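Local coordinates for glypican-1 (Homo sapiens, PDB 4YWT), which carries heparan sulfate chains at the cell surface and, through them, binds alpha-4(V) collagen and takes part in Schwann cell myelination, at residues M462-R465 against L466-A469. The protein carries 3 engineered substitutions. Sequence-based numbering, arbitrary orientation.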
ATOM      1  N   MET A 462       4.783 -10.762  -2.419  1.00 34.89           N
ATOM      2  CA  MET A 462       4.869  -9.552  -3.230  1.00 25.38           C
ATOM      3  C   MET A 462       6.262  -8.929  -3.130  1.00 28.54           C
ATOM      4  O   MET A 462       6.826  -8.482  -4.133  1.00 32.74           O
ATOM      5  CB  MET A 462       3.801  -8.542  -2.807  1.00 35.41           C
ATOM      6  CG  MET A 462       3.665  -7.347  -3.742  1.00 36.67           C
ATOM      7  SD  MET A 462       3.166  -7.803  -5.413  1.00 34.86           S
ATOM      8  CE  MET A 462       4.613  -7.302  -6.336  1.00 24.10           C
ATOM      9  N   THR A 463       6.816  -8.920  -1.920  1.00 25.26           N
ATOM     10  CA  THR A 463       8.154  -8.382  -1.695  1.00 25.22           C
ATOM     11  C   THR A 463       9.189  -9.126  -2.526  1.00 33.05           C
ATOM     12  O   THR A 463      10.030  -8.506  -3.181  1.00 32.13           O
ATOM     13  CB  THR A 463       8.563  -8.458  -0.218  1.00 25.51           C
ATOM     14  OG1 THR A 463       7.596  -7.770   0.584  1.00 25.11           O
ATOM     15  CG2 THR A 463       9.932  -7.823  -0.011  1.00 26.98           C
ATOM     16  N   ASN A 464       9.124 -10.456  -2.495  1.00 35.12           N
ATOM     17  CA  ASN A 464      10.010 -11.272  -3.318  1.00 32.42           C
ATOM     18  C   ASN A 464       9.862 -10.930  -4.797  1.00 28.77           C
ATOM     19  O   ASN A 464      10.863 -10.738  -5.504  1.00 29.60           O
ATOM     20  CB  ASN A 464       9.741 -12.761  -3.091  1.00 36.61           C
ATOM     21  CG  ASN A 464      10.150 -13.221  -1.704  1.00 44.95           C
ATOM     22  OD1 ASN A 464      11.082 -12.679  -1.107  1.00 47.64           O
ATOM     23  ND2 ASN A 464       9.455 -14.226  -1.185  1.00 45.52           N
ATOM     24  N   ARG A 465       8.613 -10.843  -5.254  1.00 28.35           N
ATOM     25  CA  ARG A 465       8.331 -10.424  -6.627  1.00 33.59           C
ATOM     26  C   ARG A 465       9.019  -9.107  -6.979  1.00 36.79           C
ATOM     27  O   ARG A 465       9.560  -8.957  -8.073  1.00 36.42           O
ATOM     28  CB  ARG A 465       6.825 -10.273  -6.860  1.00 36.70           C
ATOM     29  CG  ARG A 465       6.063 -11.568  -7.074  1.00 38.25           C
ATOM     30  CD  ARG A 465       4.768 -11.283  -7.826  1.00 47.81           C
ATOM     31  NE  ARG A 465       3.893 -12.448  -7.915  1.00 61.20           N
ATOM     32  CZ  ARG A 465       2.760 -12.580  -7.235  1.00 70.20           C
ATOM     33  NH1 ARG A 465       2.360 -11.618  -6.415  1.00 71.72           N
ATOM     34  NH2 ARG A 465       2.022 -13.673  -7.376  1.00 73.16           N
ATOM     35  N   LEU A 466       8.993  -8.157  -6.049  1.00 30.49           N
ATOM     36  CA  LEU A 466       9.569  -6.836  -6.292  1.00 36.55           C
ATOM     37  C   LEU A 466      11.093  -6.820  -6.232  1.00 29.94           C
ATOM     38  O   LEU A 466      11.734  -6.000  -6.888  1.00 33.13           O
ATOM     39  CB  LEU A 466       9.008  -5.824  -5.294  1.00 31.66           C
ATOM     40  CG  LEU A 466       7.638  -5.254  -5.653  1.00 34.25           C
ATOM     41  CD1 LEU A 466       6.819  -5.018  -4.404  1.00 34.96           C
ATOM     42  CD2 LEU A 466       7.806  -3.958  -6.430  1.00 23.22           C
ATOM     43  N   ARG A 467      11.674  -7.714  -5.440  1.00 33.09           N
ATOM     44  CA  ARG A 467      13.125  -7.821  -5.377  1.00 35.14           C
ATOM     45  C   ARG A 467      13.643  -8.442  -6.671  1.00 33.55           C
ATOM     46  O   ARG A 467      14.629  -7.970  -7.258  1.00 34.73           O
ATOM     47  CB  ARG A 467      13.552  -8.638  -4.156  1.00 42.57           C
ATOM     48  CG  ARG A 467      13.296  -7.915  -2.841  1.00 50.19           C
ATOM     49  CD  ARG A 467      13.635  -8.766  -1.627  1.00 55.68           C
ATOM     50  NE  ARG A 467      13.537  -7.988  -0.393  1.00 62.71           N
ATOM     51  CZ  ARG A 467      13.529  -8.513   0.829  1.00 67.04           C
ATOM     52  NH1 ARG A 467      13.610  -9.826   0.991  1.00 70.44           N
ATOM     53  NH2 ARG A 467      13.437  -7.722   1.890  1.00 62.84           N
ATOM     54  N   SER A 468      12.958  -9.489  -7.123  1.00 34.90           N
ATOM     55  CA  SER A 468      13.286 -10.104  -8.405  1.00 42.80           C
ATOM     56  C   SER A 468      13.114  -9.100  -9.541  1.00 40.42           C
ATOM     57  O   SER A 468      13.973  -8.987 -10.414  1.00 41.33           O
ATOM     58  CB  SER A 468      12.417 -11.338  -8.652  1.00 39.35           C
ATOM     59  OG  SER A 468      12.715 -12.359  -7.717  1.00 45.76           O
ATOM     60  N   ALA A 469      12.002  -8.371  -9.517  1.00 34.42           N
ATOM     61  CA  ALA A 469      11.728  -7.342 -10.514  1.00 33.15           C
ATOM     62  C   ALA A 469      12.827  -6.288 -10.519  1.00 34.59           C
ATOM     63  O   ALA A 469      13.244  -5.816 -11.577  1.00 36.05           O
ATOM     64  CB  ALA A 469      10.378  -6.696 -10.257  1.00 26.78           C
TER
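With CG anti to the backbone N (chi1 -171°) and the chain then bent at chi2 and chi3, Met462 swings its terminal methyl forward along the helix, and Met462 CE rests 3.7 Å from both CG and CD1 of Leu466. The two side chains cross at a slant; a flexible thioether suits this place because it can fold over a branched neighbour one turn on. Thr463 turns its two branches to different tasks. Thr463 CG2 lies over one face of the Arg467 guanidinium, 3.6 Å from Arg467 NE and offset toward the rim, while OG1 hydrogen-bonds to the carbonyl of Leu459 one turn back. Arg467, extended from CG to NE, runs alongside Thr463; its CG passes 3.3 Å from Thr463 O, and its charged end lies on the exposed side. Ser468 N donates to Asn464 O at 2.9 Å and nearly straight (174°). Serine's short hydroxyl, with OG beside the backbone N (chi1 -66°), can reach back to that same carbonyl, and Ser468 OG adds a weak bond to Asn464 O at 3.3 Å. Met462 and Leu466 pack against helices 204-236 and 286-299, with Thr463 also on Leu292, whereas Asn464, Arg465, Arg467 and Ser468 lie on the exposed side: an amphipathic alpha-helix, the last modelled in glypican-1's elongated, mainly alpha-helical core protein.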